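Local atomic coordinates of Na Glutathione S-transferase 1 (PDB entry 2ON7), a protein that probably conjugates glutathione to electrophilic compounds, as glutathione S-transferases do, in the human hookworm Necator americanus. Residues K131-I136 with P179-H184; K138-K141 with F147-G150. All blocks are in the same frame, centred on the assembly; numbering follows the deposited sequence.

In the fold
Both contacts lie in the all-helical C-terminal domain of the glutathione S-transferase fold and share helix 117-141, whose last residues turn into the loop before helix 155-168. Along the chain the order is 131-136, 138-141, 147-150 and 179-184, so contact 2 closes a short turn within the longer span bridged by contact 1. Their centres are about 9 Å apart, on the same side of the chain's centre, and they touch: Ile136 CG2 meets Leu148 CD2 at 3.7 Å, while His184 of helix 179-189 packs on Leu140 and Leu148. Through these touches helix 117-141, the loop after it and helix 179-189 pack against one another.

Contact 1: residues K131-I136 with P179-H184; sequences KFFGFI and PEVKEH
Val181 sets its CG1 methyl over one face of the Phe133 ring, joining helices 117-141 and 179-189 in the helical C-terminal domain of the glutathione S-transferase fold. This is the close part of the contact. Val181 CG1 lies 4.1 Å from the centroid of the Phe133 ring, 14° off its normal, a CH-pi contact displaced toward the CE2-CZ rim. CG1 gets there because it stands anti to the backbone N of Val181 (chi1 169°), which places the other methyl, CG2, beside that N. The two side chains cross at about a right angle. Tyr178, edge-to-face, and Phe174 also meet the Phe133 ring, and Asn164 of helix 155-168 touches both Phe133 and Val181, so the packing is buried.

Elsewhere the fit is slacker. Between residues 131-136 and 179-184 the closest CA atoms, those of Phe133 and Val181, are 7.3 Å apart, and no hydrogen bond spans the two segments. On the outer side, Lys182 and Glu183 are exposed and point clear of 131-136; Lys131 is exposed too and forms a salt bridge with Glu101. The second methyl of the valine makes the looser touch, Val181 CG2 lying 4.4 Å from Ile136 CG2.

Contact 2: residues K138-K141 with F147-G150; sequences KFLK and FLVG
Leu140 and Leu148 meet through their methyl groups where helix 117-141 ends and the chain turns back toward helix 155-168, in the C-terminal helical domain of the glutathione S-transferase fold. Five residues separate the segments, and the backbones pass at 5.8 Å between Leu140 CA and Leu148 CA.

Apolar packing carries most of the contact. A single branch of Leu148, its CD2, touches both methyls of Leu140: CD1 at 3.8 Å and CD2 at 4.1 Å. The leucine side chains cross at a slant. Leu148 CG lies beside its own backbone N and anti to the carbonyl carbon (chi1 -75°), and CD2 then turns toward the helix. Leu148 CD2 has a looser neighbour in Phe139 CB, 4.4 Å away. Val156 and Val160 of helix 155-168 also touch Leu148, and both leucines are buried.

Polar groups contribute differently. No hydrogen bond links the two segments, and the loop is instead tied locally: Leu148 N bonds to Asp157 OD2, at the start of helix 155-168, and Phe147 O bonds to Ser143 OG.

The two aromatic rings have separate surroundings. Phe147 directs its CB away from the helix and makes a cation-pi contact with Lys187, while Phe139 makes one with Lys142. The Phe139 side chain packs on Val87 and Leu91 of helix 82-109 and on Pro47 of the second subunit, which brings this helix end to the dimer interface. Toward the loop the ring presents its edge, with Phe139 CD2 lying 3.7 Å from Leu148 O, which sits near the ring plane.

Contact 1: residues K131-I136 with P179-H184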
ATOM      1  N   LYS A 131     -13.354   2.833 -12.854  1.00  8.52           N
ATOM      2  CA  LYS A 131     -12.070   3.470 -12.850  1.00  9.53           C
ATOM      3  C   LYS A 131     -11.013   2.382 -12.777  1.00  9.26           C
ATOM      4  O   LYS A 131     -10.130   2.345 -13.625  1.00  9.39           O
ATOM      5  CB  LYS A 131     -11.932   4.460 -11.695  1.00 10.22           C
ATOM      6  CG  LYS A 131     -10.607   5.198 -11.683  1.00 12.25           C
ATOM      7  CD  LYS A 131     -10.593   6.317 -10.634  1.00 14.85           C
ATOM      8  CE  LYS A 131     -10.332   5.753  -9.250  1.00 12.57           C
ATOM      9  NZ  LYS A 131     -10.449   6.824  -8.233  1.00 12.47           N
ATOM     10  N   PHE A 132     -11.136   1.468 -11.812  1.00  8.64           N
ATOM     11  CA  PHE A 132     -10.107   0.464 -11.624  1.00  8.63           C
ATOM     12  C   PHE A 132      -9.876  -0.390 -12.866  1.00  8.66           C
ATOM     13  O   PHE A 132      -8.733  -0.560 -13.310  1.00  9.64           O
ATOM     14  CB  PHE A 132     -10.372  -0.392 -10.393  1.00  9.04           C
ATOM     15  CG  PHE A 132      -9.329  -1.456 -10.158  1.00  7.92           C
ATOM     16  CD1 PHE A 132      -9.718  -2.792  -9.991  1.00  7.33           C
ATOM     17  CD2 PHE A 132      -7.972  -1.126 -10.095  1.00  6.13           C
ATOM     18  CE1 PHE A 132      -8.789  -3.785  -9.778  1.00  3.97           C
ATOM     19  CE2 PHE A 132      -7.012  -2.115  -9.847  1.00  4.74           C
ATOM     20  CZ  PHE A 132      -7.433  -3.448  -9.700  1.00  6.67           C
ATOM     21  N   PHE A 133     -10.956  -0.892 -13.435  1.00  8.49           N
ATOM     22  CA  PHE A 133     -10.902  -1.743 -14.615  1.00  8.72           C
ATOM     23  C   PHE A 133     -10.458  -0.945 -15.854  1.00  9.61           C
ATOM     24  O   PHE A 133      -9.779  -1.498 -16.745  1.00 10.27           O
ATOM     25  CB  PHE A 133     -12.261  -2.410 -14.832  1.00  8.51           C
ATOM     26  CG  PHE A 133     -12.529  -3.607 -13.933  1.00  7.31           C
ATOM     27  CD1 PHE A 133     -11.647  -3.964 -12.896  1.00  6.55           C
ATOM     28  CD2 PHE A 133     -13.679  -4.379 -14.127  1.00  7.74           C
ATOM     29  CE1 PHE A 133     -11.920  -5.053 -12.050  1.00  7.31           C
ATOM     30  CE2 PHE A 133     -13.963  -5.496 -13.306  1.00  6.06           C
ATOM     31  CZ  PHE A 133     -13.077  -5.835 -12.265  1.00  9.36           C
ATOM     32  N   GLY A 134     -10.826   0.343 -15.916  1.00  8.99           N
ATOM     33  CA  GLY A 134     -10.346   1.211 -16.982  1.00  8.26           C
ATOM     34  C   GLY A 134      -8.829   1.161 -17.053  1.00  8.15           C
ATOM     35  O   GLY A 134      -8.272   0.900 -18.112  1.00  8.44           O
ATOM     36  N   PHE A 135      -8.169   1.364 -15.915  1.00  7.88           N
ATOM     37  CA  PHE A 135      -6.699   1.317 -15.817  1.00  8.55           C
ATOM     38  C   PHE A 135      -6.111  -0.073 -15.983  1.00  8.50           C
ATOM     39  O   PHE A 135      -5.148  -0.263 -16.729  1.00  8.33           O
ATOM     40  CB  PHE A 135      -6.214   1.903 -14.495  1.00  7.93           C
ATOM     41  CG  PHE A 135      -6.673   3.318 -14.259  1.00  9.31           C
ATOM     42  CD1 PHE A 135      -7.261   3.674 -13.049  1.00  9.91           C
ATOM     43  CD2 PHE A 135      -6.508   4.289 -15.243  1.00  7.26           C
ATOM     44  CE1 PHE A 135      -7.683   4.966 -12.834  1.00  9.93           C
ATOM     45  CE2 PHE A 135      -6.915   5.592 -15.029  1.00 10.57           C
ATOM     46  CZ  PHE A 135      -7.522   5.929 -13.822  1.00  9.78           C
ATOM     47  N   ILE A 136      -6.691  -1.038 -15.273  1.00  8.91           N
ATOM     48  CA  ILE A 136      -6.282  -2.435 -15.432  1.00  9.02           C
ATOM     49  C   ILE A 136      -6.314  -2.822 -16.937  1.00  7.59           C
ATOM     50  O   ILE A 136      -5.350  -3.384 -17.415  1.00  6.38           O
ATOM     51  CB  ILE A 136      -7.068  -3.425 -14.471  1.00  9.18           C
ATOM     52  CG1 ILE A 136      -6.864  -3.062 -13.000  1.00 11.24           C
ATOM     53  CG2 ILE A 136      -6.622  -4.849 -14.614  1.00 10.06           C
ATOM     54  CD1 ILE A 136      -5.392  -3.199 -12.433  1.00 13.33           C
ATOM     55  N   PRO A 179     -13.968  -7.216 -21.361  1.00  6.23           N
ATOM     56  CA  PRO A 179     -13.608  -8.561 -21.805  1.00  6.36           C
ATOM     57  C   PRO A 179     -12.167  -8.974 -21.436  1.00  6.13           C
ATOM     58  O   PRO A 179     -11.961 -10.101 -20.999  1.00  6.38           O
ATOM     59  CB  PRO A 179     -13.870  -8.541 -23.325  1.00  5.86           C
ATOM     60  CG  PRO A 179     -14.015  -7.106 -23.701  1.00  6.65           C
ATOM     61  CD  PRO A 179     -14.173  -6.268 -22.471  1.00  6.30           C
ATOM     62  N   GLU A 180     -11.202  -8.073 -21.583  1.00  6.23           N
ATOM     63  CA  GLU A 180      -9.796  -8.324 -21.197  1.00  6.78           C
ATOM     64  C   GLU A 180      -9.583  -8.769 -19.730  1.00  6.92           C
ATOM     65  O   GLU A 180      -8.798  -9.688 -19.456  1.00  7.24           O
ATOM     66  CB  GLU A 180      -8.928  -7.078 -21.447  1.00  5.74           C
ATOM     67  CG  GLU A 180      -8.880  -6.631 -22.891  1.00  9.61           C
ATOM     68  CD  GLU A 180     -10.115  -5.859 -23.280  1.00  9.67           C
ATOM     69  OE1 GLU A 180     -10.728  -5.225 -22.388  1.00 12.77           O
ATOM     70  OE2 GLU A 180     -10.475  -5.907 -24.453  1.00  8.52           O
ATOM     71  N   VAL A 181     -10.246  -8.084 -18.801  1.00  6.61           N
ATOM     72  CA  VAL A 181     -10.171  -8.426 -17.384  1.00  7.20           C
ATOM     73  C   VAL A 181     -10.679  -9.858 -17.138  1.00  7.93           C
ATOM     74  O   VAL A 181     -10.066 -10.622 -16.410  1.00  8.06           O
ATOM     75  CB  VAL A 181     -10.970  -7.402 -16.518  1.00  6.89           C
ATOM     76  CG1 VAL A 181     -11.114  -7.891 -15.102  1.00  4.20           C
ATOM     77  CG2 VAL A 181     -10.352  -6.037 -16.594  1.00  4.15           C
ATOM     78  N   LYS A 182     -11.807 -10.196 -17.759  1.00  8.50           N
ATOM     79  CA  LYS A 182     -12.356 -11.539 -17.702  1.00  9.24           C
ATOM     80  C   LYS A 182     -11.371 -12.606 -18.252  1.00  9.51           C
ATOM     81  O   LYS A 182     -11.068 -13.583 -17.536  1.00  8.70           O
ATOM     82  CB  LYS A 182     -13.693 -11.564 -18.431  1.00  9.58           C
ATOM     83  CG  LYS A 182     -14.452 -12.848 -18.330  1.00 10.44           C
ATOM     84  CD  LYS A 182     -15.439 -12.872 -19.464  1.00 13.94           C
ATOM     85  CE  LYS A 182     -16.810 -13.295 -19.003  1.00 16.30           C
ATOM     86  NZ  LYS A 182     -16.721 -14.664 -18.424  1.00 18.79           N
ATOM     87  N   GLU A 183     -10.874 -12.396 -19.495  1.00  8.84           N
ATOM     88  CA  GLU A 183      -9.803 -13.218 -20.092  1.00  8.69           C
ATOM     89  C   GLU A 183      -8.595 -13.412 -19.148  1.00  8.12           C
ATOM     90  O   GLU A 183      -8.019 -14.518 -19.092  1.00  7.49           O
ATOM     91  CB  GLU A 183      -9.311 -12.614 -21.412  1.00  8.42           C
ATOM     92  CG  GLU A 183     -10.331 -12.666 -22.596  1.00 10.36           C
ATOM     93  CD  GLU A 183      -9.822 -11.927 -23.868  1.00 10.09           C
ATOM     94  OE1 GLU A 183      -9.005 -10.966 -23.738  1.00 11.81           O
ATOM     95  OE2 GLU A 183     -10.249 -12.315 -24.985  1.00  7.99           O
ATOM     96  N   HIS A 184      -8.226 -12.349 -18.422  1.00  7.04           N
ATOM     97  CA  HIS A 184      -7.085 -12.385 -17.487  1.00  7.65           C
ATOM     98  C   HIS A 184      -7.380 -13.309 -16.308  1.00  8.28           C
ATOM     99  O   HIS A 184      -6.566 -14.186 -15.996  1.00  9.62           O
ATOM    100  CB  HIS A 184      -6.729 -10.969 -16.975  1.00  7.05           C
ATOM    101  CG  HIS A 184      -5.833 -10.953 -15.761  1.00  5.87           C
ATOM    102  ND1 HIS A 184      -4.469 -11.177 -15.834  1.00  4.11           N
ATOM    103  CD2 HIS A 184      -6.099 -10.683 -14.457  1.00  2.00           C
ATOM    104  CE1 HIS A 184      -3.949 -11.084 -14.618  1.00  3.68           C
ATOM    105  NE2 HIS A 184      -4.910 -10.764 -13.773  1.00  2.00           N
TER

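Contact 2: residues K138-K141 with F147-G150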
ATOM      1  N   LYS A 138      -5.961  -1.074 -19.783  1.00  9.41           N
ATOM      2  CA  LYS A 138      -4.805  -0.466 -20.484  1.00 10.14           C
ATOM      3  C   LYS A 138      -3.520  -1.304 -20.304  1.00 10.07           C
ATOM      4  O   LYS A 138      -2.834  -1.622 -21.272  1.00  9.63           O
ATOM      5  CB  LYS A 138      -4.543   0.992 -20.054  1.00 10.15           C
ATOM      6  CG  LYS A 138      -5.671   1.990 -20.342  1.00 10.67           C
ATOM      7  CD  LYS A 138      -5.545   3.281 -19.508  1.00 11.30           C
ATOM      8  CE  LYS A 138      -6.057   4.529 -20.304  1.00 16.11           C
ATOM      9  NZ  LYS A 138      -7.458   4.416 -20.899  1.00 16.37           N
ATOM     10  N   PHE A 139      -3.211  -1.679 -19.072  1.00  9.64           N
ATOM     11  CA  PHE A 139      -2.120  -2.647 -18.828  1.00 10.74           C
ATOM     12  C   PHE A 139      -2.254  -3.986 -19.585  1.00 10.27           C
ATOM     13  O   PHE A 139      -1.291  -4.509 -20.138  1.00 10.66           O
ATOM     14  CB  PHE A 139      -1.904  -2.877 -17.321  1.00 10.37           C
ATOM     15  CG  PHE A 139      -1.061  -1.809 -16.671  1.00 11.76           C
ATOM     16  CD1 PHE A 139      -1.631  -0.594 -16.264  1.00 10.81           C
ATOM     17  CD2 PHE A 139       0.307  -2.005 -16.469  1.00 13.21           C
ATOM     18  CE1 PHE A 139      -0.852   0.399 -15.688  1.00  8.85           C
ATOM     19  CE2 PHE A 139       1.099  -1.021 -15.848  1.00 12.42           C
ATOM     20  CZ  PHE A 139       0.505   0.181 -15.459  1.00 11.03           C
ATOM     21  N   LEU A 140      -3.456  -4.527 -19.590  1.00  9.78           N
ATOM     22  CA  LEU A 140      -3.722  -5.759 -20.271  1.00 10.06           C
ATOM     23  C   LEU A 140      -3.592  -5.582 -21.802  1.00 10.74           C
ATOM     24  O   LEU A 140      -2.921  -6.382 -22.450  1.00 11.63           O
ATOM     25  CB  LEU A 140      -5.093  -6.279 -19.849  1.00  9.39           C
ATOM     26  CG  LEU A 140      -5.355  -7.459 -18.890  1.00  8.83           C
ATOM     27  CD1 LEU A 140      -4.096  -8.137 -18.390  1.00  5.48           C
ATOM     28  CD2 LEU A 140      -6.310  -7.047 -17.767  1.00  6.47           C
ATOM     29  N   LYS A 141      -4.192  -4.546 -22.382  1.00 11.09           N
ATOM     30  CA  LYS A 141      -4.034  -4.281 -23.848  1.00 12.60           C
ATOM     31  C   LYS A 141      -2.557  -4.155 -24.335  1.00 12.81           C
ATOM     32  O   LYS A 141      -2.212  -4.578 -25.441  1.00 12.83           O
ATOM     33  CB  LYS A 141      -4.855  -3.056 -24.306  1.00 12.05           C
ATOM     34  CG  LYS A 141      -6.368  -3.135 -23.999  1.00 13.98           C
ATOM     35  CD  LYS A 141      -7.237  -3.369 -25.225  1.00 17.14           C
ATOM     36  CE  LYS A 141      -8.601  -2.683 -25.088  1.00 17.24           C
ATOM     37  NZ  LYS A 141      -9.183  -2.423 -26.442  1.00 21.44           N
ATOM     38  N   PHE A 147      -0.414 -11.264 -18.963  1.00  9.29           N
ATOM     39  CA  PHE A 147      -0.041 -10.978 -17.552  1.00  9.59           C
ATOM     40  C   PHE A 147       0.062  -9.477 -17.408  1.00  9.92           C
ATOM     41  O   PHE A 147       0.470  -8.793 -18.356  1.00 11.15           O
ATOM     42  CB  PHE A 147       1.320 -11.570 -17.194  1.00  9.05           C
ATOM     43  CG  PHE A 147       1.379 -13.067 -17.246  1.00  7.90           C
ATOM     44  CD1 PHE A 147       1.984 -13.706 -18.330  1.00  7.92           C
ATOM     45  CD2 PHE A 147       0.881 -13.836 -16.191  1.00  4.94           C
ATOM     46  CE1 PHE A 147       2.065 -15.125 -18.392  1.00  7.59           C
ATOM     47  CE2 PHE A 147       0.961 -15.214 -16.219  1.00  6.22           C
ATOM     48  CZ  PHE A 147       1.568 -15.874 -17.346  1.00  7.43           C
ATOM     49  N   LEU A 148      -0.287  -8.972 -16.236  1.00 10.28           N
ATOM     50  CA  LEU A 148      -0.338  -7.526 -15.945  1.00 11.04           C
ATOM     51  C   LEU A 148       0.983  -6.748 -16.088  1.00 11.12           C
ATOM     52  O   LEU A 148       0.976  -5.595 -16.533  1.00 10.62           O
ATOM     53  CB  LEU A 148      -0.949  -7.290 -14.549  1.00 11.65           C
ATOM     54  CG  LEU A 148      -2.473  -7.456 -14.374  1.00 10.37           C
ATOM     55  CD1 LEU A 148      -2.801  -7.409 -12.917  1.00  9.36           C
ATOM     56  CD2 LEU A 148      -3.241  -6.388 -15.125  1.00  7.16           C
ATOM     57  N   VAL A 149       2.106  -7.376 -15.727  1.00 11.90           N
ATOM     58  CA  VAL A 149       3.447  -6.789 -15.961  1.00 11.80           C
ATOM     59  C   VAL A 149       4.426  -7.818 -16.488  1.00 12.57           C
ATOM     60  O   VAL A 149       4.506  -8.922 -15.962  1.00 13.58           O
ATOM     61  CB  VAL A 149       4.007  -5.908 -14.744  1.00 11.56           C
ATOM     62  CG1 VAL A 149       3.237  -6.117 -13.481  1.00  9.95           C
ATOM     63  CG2 VAL A 149       5.512  -6.042 -14.531  1.00 11.39           C
ATOM     64  N   GLY A 150       5.127  -7.476 -17.566  1.00 12.07           N
ATOM     65  CA  GLY A 150       6.087  -8.403 -18.156  1.00 12.69           C
ATOM     66  C   GLY A 150       5.375  -9.513 -18.894  1.00 13.15           C
ATOM     67  O   GLY A 150       4.268  -9.315 -19.437  1.00 13.96           O
TER